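Local coordinates for protein alpha-Amylase (Thermotoga maritima, PDB 2B5D) that is an alpha-amylase by name and a member of glycoside hydrolase family 57, with a mostly parallel, curled beta-sheet surrounded by helices, at residues N86-R91 with F267-E272; M78-E83 with K275-P280; R91-K94 with K99-M102; E305-D310 with W356-V361; E32-T37 with E72-H77. All coordinates share one frame; numbering follows the deposited sequence.

Contact 1: N86-R91 with F267-E272; sequences NKEVER and FDREME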
# COMPACT_ATOMS: atom_id res chain seq x y z
N ASN A 86 24.29 15.75 25.89
CA ASN A 86 24.47 17.04 26.58
C ASN A 86 23.22 17.93 26.71
O ASN A 86 22.91 18.42 27.80
CB ASN A 86 25.63 17.80 25.95
CG ASN A 86 26.94 17.50 26.65
OD1 ASN A 86 27.96 17.27 25.99
ND2 ASN A 86 26.92 17.51 27.99
N LYS A 87 22.51 18.11 25.59
CA LYS A 87 21.21 18.77 25.59
C LYS A 87 20.31 18.14 26.64
O LYS A 87 19.44 18.81 27.22
CB LYS A 87 20.54 18.60 24.23
CG LYS A 87 20.54 19.80 23.29
CD LYS A 87 19.42 19.60 22.27
CE LYS A 87 19.23 20.78 21.31
NZ LYS A 87 19.97 20.63 20.01
N GLU A 88 20.51 16.84 26.87
CA GLU A 88 19.63 16.07 27.72
C GLU A 88 20.00 16.18 29.18
O GLU A 88 19.11 16.20 30.04
CB GLU A 88 19.55 14.61 27.25
CG GLU A 88 18.47 14.35 26.19
CD GLU A 88 17.03 14.43 26.74
OE1 GLU A 88 16.78 13.94 27.86
OE2 GLU A 88 16.13 14.96 26.05
N VAL A 89 21.30 16.27 29.47
CA VAL A 89 21.74 16.47 30.86
C VAL A 89 21.26 17.81 31.47
O VAL A 89 20.99 17.86 32.67
CB VAL A 89 23.27 16.21 31.07
CG1 VAL A 89 24.11 17.05 30.15
CG2 VAL A 89 23.68 16.50 32.52
N GLU A 90 21.14 18.86 30.65
CA GLU A 90 20.56 20.13 31.12
C GLU A 90 19.03 20.11 31.21
O GLU A 90 18.48 20.43 32.26
CB GLU A 90 21.04 21.34 30.28
CG GLU A 90 22.16 22.17 30.93
CD GLU A 90 21.65 23.26 31.89
OE1 GLU A 90 22.28 24.34 31.94
OE2 GLU A 90 20.63 23.04 32.60
N ARG A 91 18.37 19.71 30.12
CA ARG A 91 16.90 19.60 30.08
C ARG A 91 16.33 18.69 31.17
O ARG A 91 15.17 18.83 31.55
CB ARG A 91 16.44 19.16 28.68
CG ARG A 91 14.95 18.75 28.51
CD ARG A 91 14.02 19.91 28.08
NE ARG A 91 13.18 19.58 26.91
CZ ARG A 91 11.92 19.12 26.94
NH1 ARG A 91 11.31 18.91 28.10
NH2 ARG A 91 11.27 18.86 25.80
N PHE A 267 10.32 9.74 20.82
CA PHE A 267 8.87 9.59 20.73
C PHE A 267 8.17 10.48 21.77
O PHE A 267 6.98 10.80 21.64
CB PHE A 267 8.47 8.13 20.93
CG PHE A 267 8.90 7.22 19.80
CD1 PHE A 267 10.17 6.65 19.78
CD2 PHE A 267 8.03 6.94 18.74
CE1 PHE A 267 10.57 5.81 18.74
CE2 PHE A 267 8.42 6.09 17.69
CZ PHE A 267 9.69 5.53 17.70
N ASP A 268 8.94 10.88 22.79
CA ASP A 268 8.43 11.60 23.95
C ASP A 268 8.77 13.08 23.95
O ASP A 268 7.91 13.91 24.24
CB ASP A 268 8.95 10.96 25.24
CG ASP A 268 8.46 9.54 25.42
OD1 ASP A 268 9.06 8.82 26.26
OD2 ASP A 268 7.50 9.14 24.72
N ARG A 269 10.03 13.40 23.67
CA ARG A 269 10.46 14.78 23.69
C ARG A 269 9.72 15.60 22.62
O ARG A 269 9.34 15.07 21.56
CB ARG A 269 11.98 14.87 23.49
CG ARG A 269 12.65 15.94 24.31
CD ARG A 269 13.39 15.37 25.51
NE ARG A 269 12.71 15.65 26.77
CZ ARG A 269 13.29 15.66 27.97
NH1 ARG A 269 14.59 15.40 28.12
NH2 ARG A 269 12.56 15.94 29.04
N GLU A 270 9.50 16.88 22.90
CA GLU A 270 8.78 17.78 21.98
C GLU A 270 9.50 17.93 20.65
O GLU A 270 10.72 17.99 20.59
CB GLU A 270 8.55 19.15 22.62
CG GLU A 270 7.84 19.08 23.97
CD GLU A 270 7.17 20.41 24.33
OE1 GLU A 270 7.51 20.98 25.40
OE2 GLU A 270 6.33 20.88 23.54
N MET A 271 8.69 17.98 19.59
CA MET A 271 9.15 17.97 18.20
C MET A 271 10.25 18.98 17.83
O MET A 271 11.19 18.65 17.10
CB MET A 271 7.95 18.11 17.25
CG MET A 271 8.32 18.12 15.76
SD MET A 271 9.32 16.70 15.28
CE MET A 271 8.07 15.39 15.29
N GLU A 272 10.12 20.22 18.33
CA GLU A 272 11.10 21.26 18.01
C GLU A 272 12.43 20.99 18.69
O GLU A 272 13.49 21.28 18.14
CB GLU A 272 10.58 22.66 18.36
CG GLU A 272 11.08 23.74 17.37
CD GLU A 272 10.76 25.16 17.79
OE1 GLU A 272 10.55 25.39 19.00
OE2 GLU A 272 10.73 26.05 16.91
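The Arg269 guanidinium is gripped by two carboxylates, Glu88 at NH1 and Glu95 OE1 at NH2, both in salt bridges. Arg269 NH1 is modelled 2.6 Å from Glu88 OE2, a length that is less sure because OE2 is crowded by a neighbour. The pairing itself is clear: the Glu88 carboxylate carbon lies in the plane of the Arg269 guanidinium, at its edge, and the two planes are 31° apart. The Glu88 chain folds over at chi2 to bring its end there, and its OE1 is also hydrogen-bonded to Tyr291 OH. Arg91 instead lies over one face of the Arg269 guanidinium. The two arginines slide past each other in opposite directions, planes 33° apart, with Arg91 CG 3.3 Å above the Arg269 group and Arg269 NE 3.5 Å over the centre of the Arg91 group. The carboxylates paired with Arg269 would probably offset the nearness of the two positive charges. Glu270 OE1, 4.3 Å from Arg91 NH2, is well out of the Arg91 guanidinium plane, so that link is one of charge alone. A buried arginine paired with acids thus joins the C-terminal end of helix 68-91 to the loop and N-cap, Glu270, that start helix 271-274.

Contact 2: M78-E83 with K275-P280; sequences MEKLIE and KDYIDP
Buried Tyr277 is the tight centre of this contact; the exposed Glu83 and Asp276, with the partly exposed Lys80 chain, make up its solvent side. Nearer the CB end of the ring, Tyr277 CD2 packs against Lys80 CG at 4.1 Å, and one atom further out Tyr277 CE2 approaches Lys80 O at 3.6 Å. At the far end the ring meets the solvent side, where the hydroxyl donates to Glu83, with Tyr277 OH 2.6 Å from Glu83 OE2. The oxygen is met on its anti side, 23° out of the carboxylate plane, and lies at the edge of the tyrosine ring. Ring and carboxylate stand almost perpendicular, at 85°. Glu83 gets there with CG anti to its backbone N and the rest of the chain extended, crossing the tyrosine at about a right angle. A second group, Lys87 NZ, is hydrogen-bonded to the same hydroxyl. Lys80 bends at chi2 and chi4 to give a hydrogen bond from its NZ to Asp276 O, 2.9 Å long, with the amine well above the carbonyl plane. Leu81, turned away from the loop, packs on Phe110. The arrangement is a loop docked on one flank of helix 68-91 while helix 97-119 packs against another.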
# COMPACT_ATOMS: atom_id res chain seq x y z
N MET A 78 27.87 9.25 16.21
CA MET A 78 28.17 9.22 17.64
C MET A 78 28.28 10.62 18.27
O MET A 78 27.90 10.81 19.44
CB MET A 78 29.41 8.35 17.91
CG MET A 78 29.08 6.86 17.89
SD MET A 78 27.63 6.40 18.93
CE MET A 78 28.33 6.49 20.58
N GLU A 79 28.78 11.57 17.48
CA GLU A 79 28.88 12.98 17.92
C GLU A 79 27.51 13.67 18.00
O GLU A 79 27.20 14.32 19.00
CB GLU A 79 29.83 13.76 17.01
CG GLU A 79 31.28 13.66 17.47
CD GLU A 79 32.25 13.77 16.30
OE1 GLU A 79 33.47 13.54 16.51
OE2 GLU A 79 31.79 14.09 15.17
N LYS A 80 26.70 13.49 16.96
CA LYS A 80 25.30 13.90 17.00
C LYS A 80 24.65 13.40 18.30
O LYS A 80 23.94 14.14 18.98
CB LYS A 80 24.58 13.33 15.77
CG LYS A 80 23.46 14.19 15.22
CD LYS A 80 23.50 14.15 13.69
CE LYS A 80 22.30 14.86 13.03
NZ LYS A 80 21.09 13.99 12.88
N LEU A 81 24.94 12.15 18.65
CA LEU A 81 24.37 11.52 19.82
C LEU A 81 24.93 12.05 21.15
O LEU A 81 24.16 12.24 22.09
CB LEU A 81 24.47 9.98 19.72
CG LEU A 81 23.87 9.10 20.82
CD1 LEU A 81 22.34 9.31 21.00
CD2 LEU A 81 24.21 7.62 20.59
N ILE A 82 26.24 12.28 21.23
CA ILE A 82 26.85 12.93 22.43
C ILE A 82 26.40 14.40 22.61
O ILE A 82 26.29 14.90 23.75
CB ILE A 82 28.40 12.91 22.39
CG1 ILE A 82 28.93 11.48 22.50
CG2 ILE A 82 28.97 13.81 23.52
CD1 ILE A 82 30.40 11.31 22.05
N GLU A 83 26.15 15.08 21.49
CA GLU A 83 25.53 16.40 21.49
C GLU A 83 24.13 16.33 22.10
O GLU A 83 23.79 17.13 22.97
CB GLU A 83 25.49 16.98 20.07
CG GLU A 83 25.08 18.45 19.97
CD GLU A 83 24.51 18.80 18.59
OE1 GLU A 83 25.24 19.41 17.78
OE2 GLU A 83 23.35 18.42 18.30
N LYS A 275 13.92 17.45 16.68
CA LYS A 275 13.87 17.42 15.20
C LYS A 275 15.08 16.84 14.45
O LYS A 275 14.91 15.99 13.57
CB LYS A 275 13.51 18.83 14.64
CG LYS A 275 13.55 19.00 13.08
CD LYS A 275 12.73 17.94 12.28
CE LYS A 275 11.21 18.05 12.47
NZ LYS A 275 10.58 19.09 11.59
N ASP A 276 16.29 17.30 14.76
CA ASP A 276 17.48 16.84 14.04
C ASP A 276 18.24 15.69 14.74
O ASP A 276 19.48 15.61 14.68
CB ASP A 276 18.40 18.01 13.68
CG ASP A 276 18.81 18.81 14.89
OD1 ASP A 276 18.13 18.70 15.94
OD2 ASP A 276 19.81 19.55 14.79
N TYR A 277 17.49 14.81 15.39
CA TYR A 277 18.01 13.55 15.91
C TYR A 277 17.09 12.40 15.51
O TYR A 277 17.45 11.23 15.67
CB TYR A 277 18.19 13.60 17.43
CG TYR A 277 18.93 14.82 17.90
CD1 TYR A 277 18.25 15.89 18.50
CD2 TYR A 277 20.32 14.94 17.73
CE1 TYR A 277 18.93 17.02 18.92
CE2 TYR A 277 21.00 16.07 18.15
CZ TYR A 277 20.30 17.11 18.75
OH TYR A 277 20.96 18.22 19.17
N ILE A 278 15.92 12.74 15.00
CA ILE A 278 15.06 11.76 14.33
C ILE A 278 15.34 11.74 12.82
O ILE A 278 16.36 12.27 12.37
CB ILE A 278 13.54 11.99 14.62
CG1 ILE A 278 13.15 13.46 14.32
CG2 ILE A 278 13.20 11.56 16.04
CD1 ILE A 278 11.71 13.83 14.62
N ASP A 279 14.44 11.13 12.06
CA ASP A 279 14.55 11.07 10.60
C ASP A 279 14.44 12.47 9.96
O ASP A 279 13.62 13.28 10.39
CB ASP A 279 13.45 10.16 10.05
CG ASP A 279 13.85 9.44 8.77
OD1 ASP A 279 13.13 9.59 7.76
OD2 ASP A 279 14.89 8.72 8.75
N PRO A 280 15.28 12.74 8.92
CA PRO A 280 15.20 14.00 8.14
C PRO A 280 13.81 14.21 7.53
O PRO A 280 13.42 15.35 7.24
CB PRO A 280 16.24 13.79 7.03
CG PRO A 280 16.51 12.29 7.00
CD PRO A 280 16.36 11.87 8.43

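Contact 3: R91-K94 with K99-M102; sequences RTKK and KHKM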
# COMPACT_ATOMS: atom_id res chain seq x y z
N ARG A 91 18.37 19.71 30.12
CA ARG A 91 16.90 19.60 30.08
C ARG A 91 16.33 18.69 31.17
O ARG A 91 15.17 18.83 31.55
CB ARG A 91 16.44 19.16 28.68
CG ARG A 91 14.95 18.75 28.51
CD ARG A 91 14.02 19.91 28.08
NE ARG A 91 13.18 19.58 26.91
CZ ARG A 91 11.92 19.12 26.94
NH1 ARG A 91 11.31 18.91 28.10
NH2 ARG A 91 11.27 18.86 25.80
N THR A 92 17.14 17.75 31.67
CA THR A 92 16.67 16.80 32.70
C THR A 92 16.82 17.30 34.14
O THR A 92 16.14 16.81 35.05
CB THR A 92 17.32 15.40 32.59
OG1 THR A 92 18.75 15.52 32.60
CG2 THR A 92 16.84 14.67 31.33
N LYS A 93 17.73 18.27 34.32
CA LYS A 93 18.11 18.82 35.62
C LYS A 93 16.94 19.10 36.59
O LYS A 93 17.06 18.86 37.79
CB LYS A 93 18.93 20.09 35.41
CG LYS A 93 19.97 20.37 36.49
CD LYS A 93 20.97 21.44 36.03
CE LYS A 93 21.84 20.99 34.85
NZ LYS A 93 22.80 19.89 35.20
N LYS A 94 15.82 19.60 36.07
CA LYS A 94 14.67 19.89 36.94
C LYS A 94 13.56 18.82 36.87
O LYS A 94 12.51 18.95 37.53
CB LYS A 94 14.14 21.31 36.68
CG LYS A 94 13.74 22.06 37.98
CD LYS A 94 13.13 23.47 37.70
CE LYS A 94 14.22 24.56 37.50
NZ LYS A 94 13.72 25.68 36.63
N LYS A 99 15.93 10.12 36.01
CA LYS A 99 15.97 10.56 34.64
C LYS A 99 17.16 11.48 34.41
O LYS A 99 17.89 11.30 33.43
CB LYS A 99 14.66 11.25 34.30
CG LYS A 99 14.53 11.71 32.86
CD LYS A 99 13.11 12.16 32.61
CE LYS A 99 12.93 12.54 31.18
NZ LYS A 99 11.53 13.01 30.97
N HIS A 100 17.37 12.43 35.32
CA HIS A 100 18.59 13.27 35.28
C HIS A 100 19.88 12.45 35.37
O HIS A 100 20.80 12.67 34.60
CB HIS A 100 18.60 14.37 36.37
CG HIS A 100 19.78 15.30 36.27
ND1 HIS A 100 20.85 15.26 37.14
CD2 HIS A 100 20.09 16.25 35.35
CE1 HIS A 100 21.75 16.15 36.78
NE2 HIS A 100 21.32 16.77 35.70
N LYS A 101 19.92 11.53 36.33
CA LYS A 101 21.07 10.64 36.55
C LYS A 101 21.43 9.80 35.31
O LYS A 101 22.60 9.73 34.92
CB LYS A 101 20.77 9.75 37.74
CG LYS A 101 21.93 8.93 38.22
CD LYS A 101 21.50 8.00 39.34
CE LYS A 101 22.45 6.82 39.43
NZ LYS A 101 22.08 5.93 40.56
N MET A 102 20.40 9.19 34.68
CA MET A 102 20.54 8.42 33.44
C MET A 102 21.14 9.25 32.32
O MET A 102 22.00 8.76 31.58
CB MET A 102 19.19 7.85 32.99
CG MET A 102 18.96 6.34 33.17
SD MET A 102 20.40 5.21 33.06
CE MET A 102 20.73 5.07 34.82
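Lys93 and His100 lie side by side and point the same way, so that the lysine chain runs along the imidazole. The histidine's CG is anti to its backbone N (chi1 -175°), which swings the ring out of its helix toward the other segment. Lys93 bends at chi3 and chi4 and brings its amine back to the ring: Lys93 NZ donates to His100 NE2 over 3.5 Å, a weak hydrogen bond. Closer in, Lys93 CA is 3.3 Å from His100 CD2, neither over the ring's face nor at its edge. Thr92 crosses the histidine at a slant, its OG1 lying 3.1 Å from His100 CD2. The main polar partner of that hydroxyl is Glu88 O, one turn back. All this takes place at the bend of an alpha-alpha hairpin: helix 68-91 ends, the chain turns, and helix 97-119 runs back antiparallel, with the CA atoms of Thr92 and His100 only 4.8 Å apart. Through its methyl branch Thr92 meets a second side chain of the returning helix, Thr92 CG2 packing at 4.1 Å on Lys99 CG, part of an extended lysine chain. Next along the helix, Lys101 pairs with Asp310, while Met102 packs on Tyr307.

Contact 4: E305-D310 with W356-V361; sequences EYYDID and WWFEGV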
# COMPACT_ATOMS: atom_id res chain seq x y z
N GLU A 305 7.65 3.18 34.81
CA GLU A 305 8.48 3.95 35.71
C GLU A 305 9.87 4.16 35.18
O GLU A 305 10.35 3.44 34.31
CB GLU A 305 8.51 3.28 37.08
CG GLU A 305 7.25 3.63 37.83
CD GLU A 305 7.05 2.79 39.04
OE1 GLU A 305 5.94 2.21 39.14
OE2 GLU A 305 7.99 2.71 39.89
N TYR A 306 10.54 5.16 35.74
CA TYR A 306 11.88 5.52 35.32
C TYR A 306 12.93 4.47 35.66
O TYR A 306 12.87 3.82 36.71
CB TYR A 306 12.25 6.90 35.89
CG TYR A 306 11.53 8.03 35.19
CD1 TYR A 306 10.67 8.90 35.90
CD2 TYR A 306 11.68 8.23 33.80
CE1 TYR A 306 9.99 9.94 35.26
CE2 TYR A 306 10.99 9.26 33.14
CZ TYR A 306 10.15 10.12 33.89
OH TYR A 306 9.46 11.15 33.25
N TYR A 307 13.89 4.31 34.76
CA TYR A 307 14.97 3.35 34.90
C TYR A 307 15.92 3.73 36.04
O TYR A 307 16.44 4.86 36.10
CB TYR A 307 15.76 3.24 33.58
CG TYR A 307 16.85 2.18 33.55
CD1 TYR A 307 16.55 0.81 33.75
CD2 TYR A 307 18.17 2.52 33.28
CE1 TYR A 307 17.54 -0.15 33.71
CE2 TYR A 307 19.17 1.57 33.23
CZ TYR A 307 18.85 0.23 33.45
OH TYR A 307 19.83 -0.73 33.39
N ASP A 308 16.16 2.75 36.91
CA ASP A 308 17.17 2.83 37.95
C ASP A 308 18.20 1.75 37.67
O ASP A 308 17.92 0.57 37.82
CB ASP A 308 16.54 2.61 39.32
CG ASP A 308 17.54 2.77 40.48
OD1 ASP A 308 17.08 2.88 41.63
OD2 ASP A 308 18.79 2.78 40.25
N ILE A 309 19.40 2.18 37.28
CA ILE A 309 20.47 1.27 36.89
C ILE A 309 21.07 0.46 38.03
O ILE A 309 21.87 -0.43 37.77
CB ILE A 309 21.62 2.01 36.17
CG1 ILE A 309 22.50 0.99 35.41
CG2 ILE A 309 22.44 2.86 37.17
CD1 ILE A 309 23.15 1.52 34.15
N ASP A 310 20.73 0.78 39.27
CA ASP A 310 21.29 0.05 40.39
C ASP A 310 20.47 -1.14 40.71
O ASP A 310 21.01 -2.20 40.99
CB ASP A 310 21.48 0.95 41.62
CG ASP A 310 22.67 1.89 41.47
OD1 ASP A 310 23.74 1.43 41.01
OD2 ASP A 310 22.53 3.10 41.78
N TRP A 356 18.61 -5.75 22.35
CA TRP A 356 17.27 -6.07 22.84
C TRP A 356 17.19 -5.96 24.36
O TRP A 356 16.22 -5.42 24.91
CB TRP A 356 16.84 -7.47 22.38
CG TRP A 356 16.55 -7.45 20.95
CD1 TRP A 356 17.34 -7.91 19.92
CD2 TRP A 356 15.39 -6.84 20.34
NE1 TRP A 356 16.73 -7.65 18.70
CE2 TRP A 356 15.53 -7.00 18.93
CE3 TRP A 356 14.25 -6.19 20.84
CZ2 TRP A 356 14.57 -6.53 18.02
CZ3 TRP A 356 13.29 -5.73 19.95
CH2 TRP A 356 13.45 -5.90 18.55
N TRP A 357 18.23 -6.45 25.02
CA TRP A 357 18.38 -6.45 26.45
C TRP A 357 19.58 -5.59 26.78
O TRP A 357 20.72 -6.00 26.59
CB TRP A 357 18.63 -7.88 26.90
CG TRP A 357 18.65 -8.12 28.38
CD1 TRP A 357 18.02 -7.39 29.35
CD2 TRP A 357 19.28 -9.21 29.04
NE1 TRP A 357 18.25 -7.95 30.58
CE2 TRP A 357 19.01 -9.07 30.42
CE3 TRP A 357 20.05 -10.30 28.60
CZ2 TRP A 357 19.49 -9.98 31.37
CZ3 TRP A 357 20.52 -11.19 29.54
CH2 TRP A 357 20.24 -11.03 30.90
N PHE A 358 19.32 -4.41 27.31
CA PHE A 358 20.36 -3.39 27.54
C PHE A 358 21.47 -3.89 28.46
O PHE A 358 22.64 -3.57 28.27
CB PHE A 358 19.68 -2.12 28.10
CG PHE A 358 20.62 -1.04 28.55
CD1 PHE A 358 21.46 -0.41 27.64
CD2 PHE A 358 20.64 -0.63 29.87
CE1 PHE A 358 22.31 0.61 28.06
CE2 PHE A 358 21.48 0.38 30.30
CZ PHE A 358 22.31 1.02 29.40
N GLU A 359 21.08 -4.68 29.45
CA GLU A 359 21.95 -5.14 30.52
C GLU A 359 22.62 -6.47 30.18
O GLU A 359 23.35 -7.01 31.00
CB GLU A 359 21.13 -5.31 31.81
CG GLU A 359 20.43 -4.01 32.30
CD GLU A 359 19.06 -3.74 31.67
OE1 GLU A 359 18.75 -4.34 30.63
OE2 GLU A 359 18.29 -2.92 32.22
N GLY A 360 22.35 -6.99 28.98
CA GLY A 360 22.89 -8.27 28.52
C GLY A 360 24.39 -8.46 28.63
O GLY A 360 24.85 -9.53 28.99
N VAL A 361 25.19 -7.46 28.29
CA VAL A 361 26.63 -7.72 28.34
C VAL A 361 27.12 -7.75 29.80
O VAL A 361 28.03 -8.52 30.12
CB VAL A 361 27.50 -6.82 27.38
CG1 VAL A 361 26.82 -6.67 25.99
CG2 VAL A 361 27.76 -5.49 27.99
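Tyr307 (chi1 -175°) and Phe358 (chi1 173°) both carry CG anti to the backbone N, which sends their rings toward each other across the contact, whereas Glu359 keeps its CG beside its own backbone N and folds at chi2 to bring its carboxylate up against the hydroxyl end of Tyr307 from the opposite direction. The groups join two helix starts: the N-terminus of helix 309-338 and the type I beta turn from Trp357 to Gly360 that leads into helix 360-373. The rings of Tyr307 and Phe358 meet obliquely, with centroids 5.9 Å apart and planes at 77°. Tyr307 OH comes in at the edge of the phenylalanine, 3.6 Å from Phe358 CD2. Ile309 CD1 reaches the same ring near its plane, 4.3 Å from Phe358 CE2. The four touching residues are all buried, and Glu359 OE2 is satisfied there by a hydrogen bond from Arg259 N; Tyr307 OH lies 2.9 Å from Glu359 OE2. Arg259 also makes a cation-pi contact with Phe358, and so touches both Phe358 and Glu359. The turn is closed by Gly360 N bonding to Trp357 O at 3.1 Å. On the other segment Asp308 is the N-cap: Asp310 N donates to Asp308 OD2 at 3.0 Å, meeting that oxygen from above the carboxylate plane.

Contact 5: E32-T37 with E72-H77; sequences EAITET and EKYERH
Ile34 is the first residue of its segment to touch Tyr74, and it does so over the ring. Ile34 CG2 stands 4.1 Å from the centroid of the Tyr74 ring and 26° off the normal, a CH-pi contact displaced toward the hydroxyl end, where the ring atom nearest to Ile34 CG2 is Tyr74 CZ at 3.8 Å. The other branch runs back along the tyrosine, bringing Ile34 CD1 to 4.1 Å from Tyr74 CD2, as the two side chains slide past each other in opposite directions. Thr35 follows and takes the edge of the same ring. Thr35 OG1 lies in the ring plane and shares a hydrogen bond of 2.6 Å with Tyr74 OH, in which either oxygen could be the donor. OG1 is also hydrogen-bonded to Phe31 O, so the buried threonine oxygen has a partner in its own helix as well as one across the contact. Tyr74 reaches both residues because its CG is anti to the backbone N (chi1 177°). Glu36 turns off to another neighbour, Phe358, and Thr37 OG1 is hydrogen-bonded to Phe353 O; a wider pi-type turn spans 34-37. Phe117 and Ile113 of helix 97-119 also touch Tyr74. Helix 27-47 is the connection in the beta-alpha-beta unit between the adjacent parallel strands 3-11 and 53-57, and helix 68-91 packs across it.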
# COMPACT_ATOMS: atom_id res chain seq x y z
N GLU A 32 23.43 1.21 15.88
CA GLU A 32 22.92 0.70 17.15
C GLU A 32 23.63 -0.60 17.57
O GLU A 32 24.03 -0.74 18.72
CB GLU A 32 21.41 0.48 17.07
CG GLU A 32 20.55 1.75 16.92
CD GLU A 32 19.12 1.47 16.39
OE1 GLU A 32 18.26 2.38 16.47
OE2 GLU A 32 18.86 0.34 15.89
N ALA A 33 23.79 -1.55 16.62
CA ALA A 33 24.56 -2.79 16.90
C ALA A 33 25.98 -2.51 17.38
O ALA A 33 26.43 -3.12 18.33
CB ALA A 33 24.55 -3.71 15.74
N ILE A 34 26.67 -1.56 16.76
CA ILE A 34 28.04 -1.19 17.17
C ILE A 34 28.03 -0.60 18.58
O ILE A 34 28.86 -0.94 19.43
CB ILE A 34 28.72 -0.19 16.18
CG1 ILE A 34 28.78 -0.76 14.77
CG2 ILE A 34 30.12 0.12 16.62
CD1 ILE A 34 29.47 0.15 13.76
N THR A 35 27.06 0.27 18.82
CA THR A 35 26.98 1.03 20.07
C THR A 35 26.51 0.15 21.21
O THR A 35 27.13 0.13 22.27
CB THR A 35 26.07 2.29 19.92
OG1 THR A 35 26.64 3.16 18.94
CG2 THR A 35 25.92 3.05 21.23
N GLU A 36 25.44 -0.60 20.97
CA GLU A 36 24.79 -1.41 22.00
C GLU A 36 25.46 -2.75 22.26
O GLU A 36 25.45 -3.24 23.40
CB GLU A 36 23.33 -1.68 21.60
CG GLU A 36 22.51 -0.44 21.23
CD GLU A 36 21.66 0.12 22.37
OE1 GLU A 36 20.74 0.93 22.06
OE2 GLU A 36 21.88 -0.25 23.57
N THR A 37 26.04 -3.36 21.22
CA THR A 37 26.58 -4.72 21.35
C THR A 37 28.07 -4.87 21.09
O THR A 37 28.77 -5.29 21.96
CB THR A 37 25.77 -5.74 20.51
OG1 THR A 37 24.38 -5.62 20.83
CG2 THR A 37 26.21 -7.17 20.79
N GLU A 72 33.31 6.59 9.15
CA GLU A 72 33.14 8.05 9.13
C GLU A 72 31.71 8.47 9.49
O GLU A 72 31.52 9.32 10.37
CB GLU A 72 33.58 8.62 7.78
CG GLU A 72 35.10 8.76 7.66
CD GLU A 72 35.62 9.06 6.25
OE1 GLU A 72 36.86 9.03 6.09
OE2 GLU A 72 34.82 9.33 5.31
N LYS A 73 30.72 7.85 8.84
CA LYS A 73 29.31 8.04 9.20
C LYS A 73 28.98 7.67 10.66
O LYS A 73 28.17 8.33 11.30
CB LYS A 73 28.39 7.30 8.22
CG LYS A 73 28.26 8.00 6.89
CD LYS A 73 28.10 7.02 5.71
CE LYS A 73 28.51 7.65 4.34
NZ LYS A 73 29.73 8.55 4.39
N TYR A 74 29.62 6.62 11.19
CA TYR A 74 29.37 6.23 12.58
C TYR A 74 29.90 7.26 13.56
O TYR A 74 29.26 7.55 14.56
CB TYR A 74 29.95 4.83 12.91
CG TYR A 74 29.75 4.45 14.36
CD1 TYR A 74 30.78 4.60 15.28
CD2 TYR A 74 28.52 3.97 14.82
CE1 TYR A 74 30.61 4.26 16.62
CE2 TYR A 74 28.33 3.64 16.14
CZ TYR A 74 29.38 3.78 17.03
OH TYR A 74 29.18 3.45 18.34
N GLU A 75 31.09 7.78 13.25
CA GLU A 75 31.78 8.78 14.07
C GLU A 75 30.92 10.05 14.19
O GLU A 75 30.75 10.61 15.28
CB GLU A 75 33.11 9.10 13.42
CG GLU A 75 34.29 9.01 14.37
CD GLU A 75 35.62 8.78 13.65
OE1 GLU A 75 36.39 9.76 13.51
OE2 GLU A 75 35.92 7.62 13.23
N ARG A 76 30.36 10.46 13.06
CA ARG A 76 29.46 11.60 12.96
C ARG A 76 28.10 11.32 13.63
O ARG A 76 27.51 12.21 14.27
CB ARG A 76 29.34 12.02 11.48
CG ARG A 76 27.96 12.39 10.94
CD ARG A 76 28.06 13.05 9.56
NE ARG A 76 29.20 12.56 8.78
CZ ARG A 76 29.12 11.83 7.66
NH1 ARG A 76 27.91 11.52 7.16
NH2 ARG A 76 30.23 11.42 7.04
N HIS A 77 27.63 10.08 13.55
CA HIS A 77 26.44 9.66 14.29
C HIS A 77 26.69 9.69 15.81
O HIS A 77 25.85 10.12 16.59
CB HIS A 77 25.99 8.28 13.84
CG HIS A 77 25.09 7.58 14.82
ND1 HIS A 77 23.72 7.63 14.72
CD2 HIS A 77 25.37 6.81 15.90
CE1 HIS A 77 23.19 6.93 15.71
NE2 HIS A 77 24.17 6.42 16.43

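Contacts 5, 2 and 1 follow helix 68-91 in that order, their centres about 12 Å (5 to 2) and about 11 Å (2 to 1) apart. Met78 SD of contact 2 packs 3.4 Å from Thr35 OG1 of contact 5, and Lys87 NZ of contact 1 lies 2.7 Å from Tyr277 OH of contact 2, a probable hydrogen bond. Contact 3 shares Arg91 with contact 1 and turns the chain into helix 97-119. That helix meets contact 4, its centre about 17 Å from that of contact 3, through the Lys101 NZ to Asp310 OD2 salt bridge of 3.1 Å and through Met102. Contact 4 returns to contact 5, Phe358 CD1 lying 4.1 Å from Glu36 OE2, which closes a ring of touching contacts.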